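Local coordinates for probable exosome complex exonuclease 2 (Archaeoglobus fulgidus, PDB 3M7N), which probably serves as a non-catalytic component of the RNA-degrading exosome and helps shape the active site of its Rrp41 partner, at residues D30-V35 with V185-L190; I37-I42 with L160-V165; N194-D199 with F238-D243; I214-D219 with K251-F256. One frame throughout, in Å; residues are numbered along the deposited sequence.

Contact 1: residues D30-V35 with V185-L190; sequences DEFRKV and VSVTSL
Val187 turns its CG1 branch anti to the backbone N (chi1 175°), which carries that methyl to the rim of the Phe32 ring. Phe32 answers with chi1 at -91°, about 30° off the usual staggered value, and its ring swings from the loop toward strand 185-192. The methyl lies near the ring plane, at the edge and not over a face: Val187 CG1 is 3.9 Å from Phe32 CE1 and 4.1 Å from Phe32 CZ. Ser186 O approaches the same end of the ring more loosely, 4.3 Å from Phe32 CZ. In this RNase PH-type chain the loop 30-35 leads into the edge strand 35-39 of the five-stranded sheet, while 185-190 runs inside the four-stranded one, so a ring from the loop leading into one sheet packs on a strand of the other. Leu252 of helix 235-253 and Val198 of strand 195-198 also pack against Phe32. Next along the loop, Arg33 NH2 makes a salt bridge with Asp199 OD2.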
loop_
_atom_site.group_PDB
_atom_site.type_symbol
_atom_site.label_atom_id
_atom_site.label_comp_id
_atom_site.label_asym_id
_atom_site.label_seq_id
_atom_site.Cartn_x
_atom_site.Cartn_y
_atom_site.Cartn_z
ATOM N N ASP H 30 -1.477 -12.792 -40.848
ATOM C CA ASP H 30 -2.887 -12.897 -40.517
ATOM C C ASP H 30 -3.199 -14.299 -40.010
ATOM O O ASP H 30 -4.366 -14.725 -39.993
ATOM C CB ASP H 30 -3.723 -12.561 -41.733
ATOM C CG ASP H 30 -3.440 -13.484 -42.914
ATOM O OD1 ASP H 30 -2.394 -14.170 -42.919
ATOM O OD2 ASP H 30 -4.295 -13.541 -43.824
ATOM N N GLU H 31 -2.155 -14.994 -39.553
ATOM C CA GLU H 31 -2.268 -16.402 -39.141
ATOM C C GLU H 31 -2.209 -16.663 -37.617
ATOM O O GLU H 31 -1.197 -16.386 -36.971
ATOM C CB GLU H 31 -1.174 -17.228 -39.843
ATOM C CG GLU H 31 -1.189 -18.682 -39.490
ATOM C CD GLU H 31 -0.076 -19.463 -40.173
ATOM O OE1 GLU H 31 0.701 -18.855 -40.942
ATOM O OE2 GLU H 31 0.033 -20.686 -39.917
ATOM N N PHE H 32 -3.280 -17.217 -37.057
ATOM C CA PHE H 32 -3.298 -17.672 -35.659
ATOM C C PHE H 32 -2.428 -18.908 -35.445
ATOM O O PHE H 32 -2.230 -19.711 -36.361
ATOM C CB PHE H 32 -4.730 -17.991 -35.216
ATOM C CG PHE H 32 -5.449 -16.827 -34.597
ATOM C CD1 PHE H 32 -5.903 -15.778 -35.388
ATOM C CD2 PHE H 32 -5.676 -16.783 -33.217
ATOM C CE1 PHE H 32 -6.569 -14.689 -34.818
ATOM C CE2 PHE H 32 -6.334 -15.701 -32.633
ATOM C CZ PHE H 32 -6.789 -14.646 -33.444
ATOM N N ARG H 33 -1.903 -19.076 -34.238
ATOM C CA ARG H 33 -1.276 -20.352 -33.899
ATOM C C ARG H 33 -2.351 -21.429 -33.758
ATOM O O ARG H 33 -3.551 -21.151 -33.791
ATOM C CB ARG H 33 -0.481 -20.285 -32.602
ATOM C CG ARG H 33 0.613 -19.238 -32.528
ATOM C CD ARG H 33 0.111 -18.135 -31.649
ATOM N NE ARG H 33 0.841 -18.024 -30.408
ATOM C CZ ARG H 33 0.457 -17.309 -29.350
ATOM N NH1 ARG H 33 1.236 -17.289 -28.278
ATOM N NH2 ARG H 33 -0.678 -16.627 -29.341
ATOM N N LYS H 34 -1.904 -22.664 -33.598
ATOM C CA LYS H 34 -2.793 -23.778 -33.388
ATOM C C LYS H 34 -3.652 -23.486 -32.164
ATOM O O LYS H 34 -3.146 -23.076 -31.115
ATOM C CB LYS H 34 -1.951 -25.029 -33.174
ATOM C CG LYS H 34 -2.709 -26.335 -32.985
ATOM C CD LYS H 34 -1.683 -27.497 -32.955
ATOM C CE LYS H 34 -2.317 -28.866 -32.716
ATOM N NZ LYS H 34 -2.562 -29.134 -31.273
ATOM N N VAL H 35 -4.954 -23.688 -32.312
ATOM C CA VAL H 35 -5.899 -23.481 -31.249
ATOM C C VAL H 35 -6.438 -24.827 -30.802
ATOM O O VAL H 35 -6.682 -25.698 -31.610
ATOM C CB VAL H 35 -7.077 -22.663 -31.742
ATOM C CG1 VAL H 35 -8.182 -22.667 -30.717
ATOM C CG2 VAL H 35 -6.632 -21.260 -32.069
ATOM N N VAL H 185 -16.142 -13.784 -31.177
ATOM C CA VAL H 185 -14.745 -14.165 -31.291
ATOM C C VAL H 185 -13.983 -12.891 -31.484
ATOM O O VAL H 185 -14.405 -12.021 -32.284
ATOM C CB VAL H 185 -14.493 -15.053 -32.517
ATOM C CG1 VAL H 185 -13.012 -15.352 -32.663
ATOM C CG2 VAL H 185 -15.338 -16.333 -32.440
ATOM N N SER H 186 -12.880 -12.768 -30.738
ATOM C CA SER H 186 -12.047 -11.578 -30.781
ATOM C C SER H 186 -10.727 -11.871 -31.458
ATOM O O SER H 186 -10.158 -12.950 -31.287
ATOM C CB SER H 186 -11.795 -11.029 -29.361
ATOM O OG SER H 186 -10.771 -11.772 -28.700
ATOM N N VAL H 187 -10.245 -10.906 -32.233
ATOM C CA VAL H 187 -8.980 -11.023 -32.948
ATOM C C VAL H 187 -8.086 -9.851 -32.601
ATOM O O VAL H 187 -8.430 -8.690 -32.837
ATOM C CB VAL H 187 -9.176 -11.031 -34.489
ATOM C CG1 VAL H 187 -7.819 -11.037 -35.210
ATOM C CG2 VAL H 187 -10.033 -12.215 -34.916
ATOM N N THR H 188 -6.903 -10.163 -32.093
ATOM C CA THR H 188 -6.023 -9.155 -31.540
ATOM C C THR H 188 -4.733 -9.092 -32.309
ATOM O O THR H 188 -4.065 -10.107 -32.504
ATOM C CB THR H 188 -5.717 -9.452 -30.035
ATOM O OG1 THR H 188 -6.927 -9.317 -29.281
ATOM C CG2 THR H 188 -4.643 -8.516 -29.493
ATOM N N SER H 189 -4.362 -7.887 -32.730
ATOM C CA SER H 189 -3.121 -7.738 -33.459
ATOM C C SER H 189 -2.120 -6.823 -32.759
ATOM O O SER H 189 -2.479 -5.804 -32.160
ATOM C CB SER H 189 -3.395 -7.249 -34.896
ATOM O OG SER H 189 -4.277 -8.123 -35.571
ATOM N N LEU H 190 -0.857 -7.206 -32.844
ATOM C CA LEU H 190 0.230 -6.341 -32.454
ATOM C C LEU H 190 0.451 -5.318 -33.591
ATOM O O LEU H 190 0.622 -5.700 -34.757
ATOM C CB LEU H 190 1.475 -7.205 -32.256
ATOM C CG LEU H 190 2.656 -6.768 -31.398
ATOM C CD1 LEU H 190 3.958 -7.281 -32.010
ATOM C CD2 LEU H 190 2.689 -5.289 -31.225
#

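Contact 2: residues I37-I42 with L160-V165; sequences IIPNVI and LMNTKV
The flat amide of Asn162 takes Pro39 over one face: Pro39 CB sits almost directly above Asn162 CG at 3.6 Å, and is only slightly farther from Asn162 OD1 and ND2. The amide of Asn40 stands nearly perpendicular to that of Asn162, their planes 86° apart. Asn162 is the first residue to leave helical geometry at the end of helix 148-161, and its ND2 turns back to donate to Ala158 O in the last turn, which fixes the rotation of the amide that Pro39 covers. On the other side, Pro39 closes edge strand 35-39, and Asn40, with positive phi (65°), begins the turn toward strand 47-53. Thus the helix exit meets the strand end at the protein surface. Asn40 OD1 comes no nearer than 4.1 Å to Asn162 OD1, an acceptor beside an acceptor with no proton to share, so the contact rests on van der Waals packing of proline carbons against an amide face.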
loop_
_atom_site.group_PDB
_atom_site.type_symbol
_atom_site.label_atom_id
_atom_site.label_comp_id
_atom_site.label_asym_id
_atom_site.label_seq_id
_atom_site.Cartn_x
_atom_site.Cartn_y
_atom_site.Cartn_z
ATOM N N ILE H 37 -9.485 -26.252 -28.060
ATOM C CA ILE H 37 -10.573 -25.925 -27.145
ATOM C C ILE H 37 -11.105 -27.179 -26.425
ATOM O O ILE H 37 -11.722 -28.033 -27.056
ATOM C CB ILE H 37 -11.730 -25.247 -27.887
ATOM C CG1 ILE H 37 -11.205 -24.085 -28.730
ATOM C CG2 ILE H 37 -12.785 -24.760 -26.902
ATOM C CD1 ILE H 37 -12.280 -23.393 -29.559
ATOM N N ILE H 38 -10.865 -27.283 -25.115
ATOM C CA ILE H 38 -11.300 -28.445 -24.342
ATOM C C ILE H 38 -12.380 -28.087 -23.332
ATOM O O ILE H 38 -12.095 -27.493 -22.290
ATOM C CB ILE H 38 -10.128 -29.111 -23.549
ATOM C CG1 ILE H 38 -8.785 -28.942 -24.267
ATOM C CG2 ILE H 38 -10.422 -30.599 -23.280
ATOM C CD1 ILE H 38 -8.503 -30.003 -25.296
ATOM N N PRO H 39 -13.624 -28.465 -23.615
ATOM C CA PRO H 39 -14.731 -28.205 -22.685
ATOM C C PRO H 39 -14.775 -29.185 -21.491
ATOM O O PRO H 39 -14.167 -30.258 -21.530
ATOM C CB PRO H 39 -15.976 -28.409 -23.559
ATOM C CG PRO H 39 -15.464 -28.649 -24.953
ATOM C CD PRO H 39 -14.081 -29.143 -24.832
ATOM N N ASN H 40 -15.489 -28.801 -20.436
ATOM C CA ASN H 40 -15.735 -29.699 -19.307
ATOM C C ASN H 40 -14.499 -30.104 -18.505
ATOM O O ASN H 40 -14.421 -31.219 -18.008
ATOM C CB ASN H 40 -16.422 -30.964 -19.800
ATOM C CG ASN H 40 -17.788 -30.688 -20.365
ATOM O OD1 ASN H 40 -18.023 -30.831 -21.571
ATOM N ND2 ASN H 40 -18.710 -30.279 -19.496
ATOM N N VAL H 41 -13.520 -29.222 -18.387
ATOM C CA VAL H 41 -12.318 -29.605 -17.672
ATOM C C VAL H 41 -12.492 -29.466 -16.168
ATOM O O VAL H 41 -11.703 -30.008 -15.409
ATOM C CB VAL H 41 -11.088 -28.827 -18.165
ATOM C CG1 VAL H 41 -10.696 -29.307 -19.568
ATOM C CG2 VAL H 41 -11.349 -27.312 -18.130
ATOM N N ILE H 42 -13.544 -28.762 -15.749
ATOM C CA ILE H 42 -13.859 -28.598 -14.336
ATOM C C ILE H 42 -15.265 -29.098 -14.050
ATOM O O ILE H 42 -16.210 -28.313 -14.042
ATOM C CB ILE H 42 -13.779 -27.109 -13.887
ATOM C CG1 ILE H 42 -12.454 -26.451 -14.316
ATOM C CG2 ILE H 42 -14.017 -26.978 -12.367
ATOM C CD1 ILE H 42 -11.246 -26.894 -13.516
ATOM N N LEU H 160 -19.418 -21.032 -21.926
ATOM C CA LEU H 160 -20.823 -20.688 -21.918
ATOM C C LEU H 160 -21.629 -21.700 -22.738
ATOM O O LEU H 160 -22.700 -22.134 -22.326
ATOM C CB LEU H 160 -21.029 -19.265 -22.428
ATOM C CG LEU H 160 -20.624 -18.206 -21.402
ATOM C CD1 LEU H 160 -20.542 -16.822 -22.042
ATOM C CD2 LEU H 160 -21.575 -18.232 -20.184
ATOM N N MET H 161 -21.080 -22.090 -23.884
ATOM C CA MET H 161 -21.702 -23.078 -24.750
ATOM C C MET H 161 -21.775 -24.472 -24.110
ATOM O O MET H 161 -22.584 -25.294 -24.516
ATOM C CB MET H 161 -20.953 -23.153 -26.079
ATOM C CG MET H 161 -21.101 -21.898 -26.936
ATOM S SD MET H 161 -19.994 -21.887 -28.357
ATOM C CE MET H 161 -20.751 -23.166 -29.374
ATOM N N ASN H 162 -20.943 -24.745 -23.112
ATOM C CA ASN H 162 -21.039 -26.024 -22.423
ATOM C C ASN H 162 -21.498 -25.908 -20.977
ATOM O O ASN H 162 -21.202 -26.769 -20.164
ATOM C CB ASN H 162 -19.727 -26.780 -22.508
ATOM C CG ASN H 162 -19.350 -27.128 -23.945
ATOM O OD1 ASN H 162 -19.535 -28.267 -24.382
ATOM N ND2 ASN H 162 -18.804 -26.147 -24.684
ATOM N N THR H 163 -22.242 -24.851 -20.677
ATOM C CA THR H 163 -22.815 -24.656 -19.362
ATOM C C THR H 163 -24.153 -25.373 -19.172
ATOM O O THR H 163 -24.953 -25.508 -20.098
ATOM C CB THR H 163 -23.004 -23.163 -19.057
ATOM O OG1 THR H 163 -21.723 -22.535 -18.967
ATOM C CG2 THR H 163 -23.751 -22.965 -17.745
ATOM N N LYS H 164 -24.387 -25.830 -17.947
ATOM C CA LYS H 164 -25.628 -26.501 -17.594
ATOM C C LYS H 164 -26.234 -25.760 -16.421
ATOM O O LYS H 164 -25.623 -25.675 -15.348
ATOM C CB LYS H 164 -25.353 -27.958 -17.226
ATOM C CG LYS H 164 -26.548 -28.673 -16.601
ATOM C CD LYS H 164 -26.161 -30.052 -16.032
ATOM C CE LYS H 164 -26.089 -31.104 -17.134
ATOM N NZ LYS H 164 -25.799 -32.463 -16.606
ATOM N N VAL H 165 -27.414 -25.190 -16.627
ATOM C CA VAL H 165 -28.070 -24.445 -15.561
ATOM C C VAL H 165 -28.373 -25.376 -14.394
ATOM O O VAL H 165 -28.896 -26.468 -14.587
ATOM C CB VAL H 165 -29.351 -23.739 -16.041
ATOM C CG1 VAL H 165 -29.911 -22.874 -14.929
ATOM C CG2 VAL H 165 -29.053 -22.882 -17.258
#

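Contact 3: residues N194-D199 with F238-D243; sequences NKYLVD and FDELLD
Tyr196 leaves strand 195-198 with CB against Leu241, 4.0 Å from Leu241 CD2. A chi1 of 55° places CG between the backbone N and the carbonyl carbon and lays the ring beside the helix. One face then receives Leu241 CD1 in a CH-pi contact, 3.9 Å from the ring centroid and nearest to Tyr196 CG at 3.7 Å. Farther out, Tyr196 CE2 passes Glu240 OE1 at 3.4 Å, and the phenol OH donates to that same Glu240 OE1 over 2.8 Å, meeting it from above the carboxylate plane, which is turned 78° from the ring. Strand 195-198, at the edge of the four-stranded sheet, runs nearly parallel to segment 238-243 of helix 235-253, the segment axes 9.6 Å apart at 21°. A leucine in place of Tyr196 would probably leave Glu240 without its hydroxyl partner and Leu241 CD1 without a ring face. Two residues on, Val198 CG2 touches Leu241 CD1 at 4.4 Å. Asp243 salt-bridges Arg212 of the exonuclease 1 chain.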
loop_
_atom_site.group_PDB
_atom_site.type_symbol
_atom_site.label_atom_id
_atom_site.label_comp_id
_atom_site.label_asym_id
_atom_site.label_seq_id
_atom_site.Cartn_x
_atom_site.Cartn_y
_atom_site.Cartn_z
ATOM N N ASN H 194 3.472 0.653 -39.377
ATOM C CA ASN H 194 2.300 0.475 -40.241
ATOM C C ASN H 194 2.108 -0.979 -40.674
ATOM O O ASN H 194 1.540 -1.262 -41.727
ATOM C CB ASN H 194 2.348 1.419 -41.457
ATOM N N LYS H 195 2.593 -1.901 -39.853
ATOM C CA LYS H 195 2.354 -3.319 -40.073
ATOM C C LYS H 195 1.608 -3.907 -38.884
ATOM O O LYS H 195 1.689 -3.381 -37.771
ATOM C CB LYS H 195 3.666 -4.055 -40.302
ATOM C CG LYS H 195 4.543 -3.386 -41.325
ATOM C CD LYS H 195 5.571 -4.346 -41.851
ATOM C CE LYS H 195 6.678 -3.615 -42.587
ATOM N NZ LYS H 195 7.856 -4.510 -42.822
ATOM N N TYR H 196 0.852 -4.975 -39.130
ATOM C CA TYR H 196 0.149 -5.670 -38.064
ATOM C C TYR H 196 0.604 -7.126 -37.979
ATOM O O TYR H 196 1.078 -7.698 -38.964
ATOM C CB TYR H 196 -1.360 -5.590 -38.274
ATOM C CG TYR H 196 -1.812 -6.103 -39.617
ATOM C CD1 TYR H 196 -1.911 -7.463 -39.859
ATOM C CD2 TYR H 196 -2.142 -5.218 -40.655
ATOM C CE1 TYR H 196 -2.333 -7.945 -41.100
ATOM C CE2 TYR H 196 -2.565 -5.683 -41.893
ATOM C CZ TYR H 196 -2.659 -7.050 -42.115
ATOM O OH TYR H 196 -3.056 -7.533 -43.353
ATOM N N LEU H 197 0.489 -7.713 -36.794
ATOM C CA LEU H 197 0.772 -9.132 -36.609
ATOM C C LEU H 197 -0.342 -9.711 -35.754
ATOM O O LEU H 197 -0.415 -9.471 -34.529
ATOM C CB LEU H 197 2.143 -9.391 -35.973
ATOM C CG LEU H 197 3.437 -8.938 -36.667
ATOM C CD1 LEU H 197 3.585 -7.421 -36.587
ATOM C CD2 LEU H 197 4.677 -9.623 -36.054
ATOM N N VAL H 198 -1.227 -10.443 -36.431
ATOM C CA VAL H 198 -2.369 -11.087 -35.806
ATOM C C VAL H 198 -1.867 -12.142 -34.824
ATOM O O VAL H 198 -0.944 -12.880 -35.133
ATOM C CB VAL H 198 -3.270 -11.748 -36.867
ATOM C CG1 VAL H 198 -4.321 -12.634 -36.214
ATOM C CG2 VAL H 198 -3.917 -10.680 -37.771
ATOM N N ASP H 199 -2.467 -12.187 -33.634
ATOM C CA ASP H 199 -2.137 -13.218 -32.650
ATOM C C ASP H 199 -0.664 -13.181 -32.239
ATOM O O ASP H 199 0.071 -14.142 -32.427
ATOM C CB ASP H 199 -2.502 -14.612 -33.173
ATOM C CG ASP H 199 -2.319 -15.678 -32.122
ATOM O OD1 ASP H 199 -1.997 -16.834 -32.465
ATOM O OD2 ASP H 199 -2.497 -15.345 -30.932
ATOM N N PHE H 238 -5.721 0.507 -40.166
ATOM C CA PHE H 238 -6.938 0.074 -39.510
ATOM C C PHE H 238 -7.966 -0.533 -40.485
ATOM O O PHE H 238 -8.588 -1.558 -40.181
ATOM C CB PHE H 238 -7.582 1.189 -38.691
ATOM C CG PHE H 238 -8.944 0.822 -38.183
ATOM C CD1 PHE H 238 -9.087 0.114 -37.009
ATOM C CD2 PHE H 238 -10.089 1.143 -38.915
ATOM C CE1 PHE H 238 -10.345 -0.253 -36.553
ATOM C CE2 PHE H 238 -11.341 0.782 -38.464
ATOM C CZ PHE H 238 -11.474 0.087 -37.279
ATOM N N ASP H 239 -8.166 0.117 -41.629
ATOM C CA ASP H 239 -9.135 -0.366 -42.631
ATOM C C ASP H 239 -8.801 -1.762 -43.138
ATOM O O ASP H 239 -9.665 -2.640 -43.207
ATOM C CB ASP H 239 -9.237 0.608 -43.807
ATOM C CG ASP H 239 -9.894 1.919 -43.405
ATOM O OD1 ASP H 239 -10.796 1.856 -42.546
ATOM O OD2 ASP H 239 -9.488 2.995 -43.910
ATOM N N GLU H 240 -7.536 -1.952 -43.485
ATOM C CA GLU H 240 -7.072 -3.228 -43.953
ATOM C C GLU H 240 -7.247 -4.278 -42.852
ATOM O O GLU H 240 -7.739 -5.381 -43.113
ATOM C CB GLU H 240 -5.617 -3.116 -44.392
ATOM C CG GLU H 240 -5.039 -4.415 -44.935
ATOM C CD GLU H 240 -3.531 -4.347 -45.112
ATOM O OE1 GLU H 240 -2.889 -5.421 -45.233
ATOM O OE2 GLU H 240 -3.000 -3.212 -45.120
ATOM N N LEU H 241 -6.883 -3.919 -41.621
ATOM C CA LEU H 241 -6.947 -4.854 -40.494
ATOM C C LEU H 241 -8.380 -5.160 -40.075
ATOM O O LEU H 241 -8.672 -6.234 -39.578
ATOM C CB LEU H 241 -6.157 -4.320 -39.291
ATOM C CG LEU H 241 -5.930 -5.290 -38.124
ATOM C CD1 LEU H 241 -5.359 -6.628 -38.626
ATOM C CD2 LEU H 241 -5.008 -4.667 -37.069
ATOM N N LEU H 242 -9.274 -4.207 -40.267
ATOM C CA LEU H 242 -10.688 -4.450 -40.021
ATOM C C LEU H 242 -11.132 -5.688 -40.808
ATOM O O LEU H 242 -11.791 -6.591 -40.257
ATOM C CB LEU H 242 -11.502 -3.229 -40.471
ATOM C CG LEU H 242 -12.830 -2.831 -39.829
ATOM C CD1 LEU H 242 -13.755 -2.350 -40.903
ATOM C CD2 LEU H 242 -13.497 -3.930 -39.015
ATOM N N ASP H 243 -10.762 -5.725 -42.099
ATOM C CA ASP H 243 -11.180 -6.811 -42.997
ATOM C C ASP H 243 -10.507 -8.121 -42.652
ATOM O O ASP H 243 -11.168 -9.157 -42.489
ATOM C CB ASP H 243 -10.951 -6.446 -44.482
ATOM C CG ASP H 243 -11.882 -5.313 -44.956
ATOM O OD1 ASP H 243 -13.051 -5.262 -44.507
ATOM O OD2 ASP H 243 -11.437 -4.458 -45.751
#

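Contact 4: residues I214-D219 with K251-F256; sequences ITTDKD and KLREKF
Thr216 OG1 is gripped twice: it accepts from Arg253 NH2 at 3.0 Å and donates to water 1 at 2.7 Å. The bond from the arginine is fairly straight, 163° at the hydrogen, and lies close to the guanidinium plane. Water 1 also accepts from Arg253 NH1 at 3.0 Å, so hydroxyl, water and guanidinium close a small ring. The Arg253 chain starts with CG anti to the backbone N and bends at chi3 (-80°), which turns its flat end toward the loop after strand 211-216. Over one face of the guanidinium lies Asp217 O, 3.2 Å from Arg253 CZ, a position likely to be favourable for a carbonyl dipole above a positive group. This joins the C-terminal part of helix 235-253 to the end of an inner strand of the four-stranded sheet, where the chain turns back toward strand 222-228. That turn holds its own shape through an Asx turn, Asp217 OD1 accepting from Asp219 N at 2.9 Å. Arg253 NE donates to Leu183 O, just ahead of strand 185-192. A methionine in place of Arg253 would probably leave Thr216 OG1, water 1 and Leu183 O without their common donor. Water 2 adds a looser link, donating to Lys218 O at 2.6 Å and accepting a weak bond from Arg253 NH1.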
loop_
_atom_site.group_PDB
_atom_site.type_symbol
_atom_site.label_atom_id
_atom_site.label_comp_id
_atom_site.label_asym_id
_atom_site.label_seq_id
_atom_site.Cartn_x
_atom_site.Cartn_y
_atom_site.Cartn_z
ATOM N N ILE H 214 -10.443 -6.593 -32.371
ATOM C CA ILE H 214 -11.756 -6.469 -32.992
ATOM C C ILE H 214 -12.539 -7.743 -32.728
ATOM O O ILE H 214 -12.039 -8.843 -32.979
ATOM C CB ILE H 214 -11.663 -6.232 -34.524
ATOM C CG1 ILE H 214 -11.008 -4.888 -34.804
ATOM C CG2 ILE H 214 -13.067 -6.235 -35.162
ATOM C CD1 ILE H 214 -10.470 -4.756 -36.179
ATOM N N THR H 215 -13.758 -7.592 -32.228
ATOM C CA THR H 215 -14.626 -8.729 -31.978
ATOM C C THR H 215 -15.863 -8.734 -32.870
ATOM O O THR H 215 -16.543 -7.722 -33.032
ATOM C CB THR H 215 -15.071 -8.771 -30.509
ATOM O OG1 THR H 215 -13.922 -8.573 -29.673
ATOM C CG2 THR H 215 -15.766 -10.109 -30.173
ATOM N N THR H 216 -16.174 -9.894 -33.431
ATOM C CA THR H 216 -17.354 -10.011 -34.266
ATOM C C THR H 216 -18.313 -11.078 -33.760
ATOM O O THR H 216 -17.935 -11.966 -32.986
ATOM C CB THR H 216 -16.974 -10.341 -35.708
ATOM O OG1 THR H 216 -16.321 -11.610 -35.728
ATOM C CG2 THR H 216 -16.030 -9.292 -36.273
ATOM N N ASP H 217 -19.562 -10.975 -34.203
ATOM C CA ASP H 217 -20.556 -12.002 -33.949
ATOM C C ASP H 217 -20.653 -12.963 -35.139
ATOM O O ASP H 217 -19.869 -12.875 -36.086
ATOM C CB ASP H 217 -21.928 -11.389 -33.615
ATOM C CG ASP H 217 -22.571 -10.661 -34.802
ATOM O OD1 ASP H 217 -22.131 -10.841 -35.950
ATOM O OD2 ASP H 217 -23.537 -9.899 -34.574
ATOM N N LYS H 218 -21.617 -13.878 -35.047
ATOM C CA LYS H 218 -21.999 -14.846 -36.090
ATOM C C LYS H 218 -22.058 -14.318 -37.528
ATOM O O LYS H 218 -21.640 -14.980 -38.465
ATOM C CB LYS H 218 -23.418 -15.345 -35.769
ATOM C CG LYS H 218 -23.524 -16.756 -35.297
ATOM C CD LYS H 218 -24.997 -17.107 -35.174
ATOM C CE LYS H 218 -25.771 -15.882 -34.730
ATOM N NZ LYS H 218 -27.230 -15.985 -35.016
ATOM N N ASP H 219 -22.657 -13.151 -37.690
ATOM C CA ASP H 219 -22.927 -12.591 -39.006
ATOM C C ASP H 219 -21.868 -11.621 -39.437
ATOM O O ASP H 219 -22.113 -10.811 -40.327
ATOM C CB ASP H 219 -24.264 -11.838 -38.985
ATOM C CG ASP H 219 -25.412 -12.716 -38.543
ATOM O OD1 ASP H 219 -25.412 -13.911 -38.914
ATOM O OD2 ASP H 219 -26.313 -12.217 -37.830
ATOM N N LYS H 251 -12.813 -17.853 -39.564
ATOM C CA LYS H 251 -12.066 -19.111 -39.501
ATOM C C LYS H 251 -12.088 -19.687 -38.083
ATOM O O LYS H 251 -12.409 -20.860 -37.870
ATOM C CB LYS H 251 -10.617 -18.899 -39.916
ATOM C CG LYS H 251 -10.367 -18.864 -41.417
ATOM C CD LYS H 251 -11.509 -18.215 -42.164
ATOM C CE LYS H 251 -11.368 -18.391 -43.677
ATOM N NZ LYS H 251 -12.716 -18.303 -44.339
ATOM N N LEU H 252 -11.744 -18.848 -37.113
ATOM C CA LEU H 252 -11.746 -19.257 -35.726
ATOM C C LEU H 252 -13.082 -19.846 -35.338
ATOM O O LEU H 252 -13.155 -20.872 -34.654
ATOM C CB LEU H 252 -11.399 -18.064 -34.823
ATOM C CG LEU H 252 -9.889 -17.800 -34.797
ATOM C CD1 LEU H 252 -9.540 -16.603 -33.944
ATOM C CD2 LEU H 252 -9.154 -19.053 -34.307
ATOM N N ARG H 253 -14.137 -19.172 -35.774
ATOM C CA ARG H 253 -15.500 -19.512 -35.411
ATOM C C ARG H 253 -15.790 -20.928 -35.885
ATOM O O ARG H 253 -16.578 -21.648 -35.285
ATOM C CB ARG H 253 -16.459 -18.495 -36.042
ATOM C CG ARG H 253 -17.886 -18.505 -35.517
ATOM C CD ARG H 253 -18.630 -17.234 -35.921
ATOM N NE ARG H 253 -18.289 -16.120 -35.057
ATOM C CZ ARG H 253 -17.647 -15.021 -35.435
ATOM N NH1 ARG H 253 -17.273 -14.849 -36.709
ATOM N NH2 ARG H 253 -17.379 -14.085 -34.517
ATOM N N GLU H 254 -15.111 -21.348 -36.941
ATOM C CA GLU H 254 -15.389 -22.655 -37.511
ATOM C C GLU H 254 -14.691 -23.798 -36.760
ATOM O O GLU H 254 -14.919 -24.973 -37.044
ATOM C CB GLU H 254 -15.110 -22.647 -39.021
ATOM C CG GLU H 254 -14.121 -23.675 -39.544
ATOM C CD GLU H 254 -13.795 -23.444 -41.022
ATOM O OE1 GLU H 254 -14.149 -22.355 -41.547
ATOM O OE2 GLU H 254 -13.188 -24.348 -41.652
ATOM N N LYS H 255 -13.866 -23.450 -35.780
ATOM C CA LYS H 255 -13.258 -24.455 -34.922
ATOM C C LYS H 255 -14.252 -24.918 -33.844
ATOM O O LYS H 255 -14.070 -25.961 -33.229
ATOM C CB LYS H 255 -11.948 -23.938 -34.301
ATOM C CG LYS H 255 -10.817 -23.762 -35.313
ATOM C CD LYS H 255 -9.457 -23.584 -34.653
ATOM C CE LYS H 255 -8.302 -23.824 -35.655
ATOM N NZ LYS H 255 -6.920 -24.073 -35.015
ATOM N N PHE H 256 -15.311 -24.149 -33.632
ATOM C CA PHE H 256 -16.324 -24.520 -32.648
ATOM C C PHE H 256 -17.282 -25.593 -33.158
ATOM O O PHE H 256 -18.104 -26.105 -32.405
ATOM C CB PHE H 256 -17.101 -23.290 -32.166
ATOM C CG PHE H 256 -16.326 -22.418 -31.204
ATOM C CD1 PHE H 256 -16.643 -22.400 -29.853
ATOM C CD2 PHE H 256 -15.279 -21.639 -31.648
ATOM C CE1 PHE H 256 -15.932 -21.610 -28.960
ATOM C CE2 PHE H 256 -14.569 -20.844 -30.762
ATOM C CZ PHE H 256 -14.893 -20.836 -29.410
HETATM O O HOH W 1 -16.034 -12.585 -38.241
HETATM O O HOH W 2 -19.197 -15.621 -39.174
#

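How the contacts relate
Contacts 1, 3 and 4 gather around the four-stranded sheet. Contact 1 lies about 11 Å, centre to centre, from each of contacts 3 and 4, and these two, about 17 Å apart, share helix 235-253. Strand 185-192 of contact 1 has the strands of contacts 3 and 4 as its neighbours, one on each side. Along the chain contact 2 is nested inside the loop closed by contact 1, while the segments of contacts 3 and 4 alternate. Contact 2, in the first family domain, is about 32 Å from contact 3, but it touches contact 4 where Ile37 and Met161 pack on Phe256, so 251-256 packs against the part holding the five-stranded sheet.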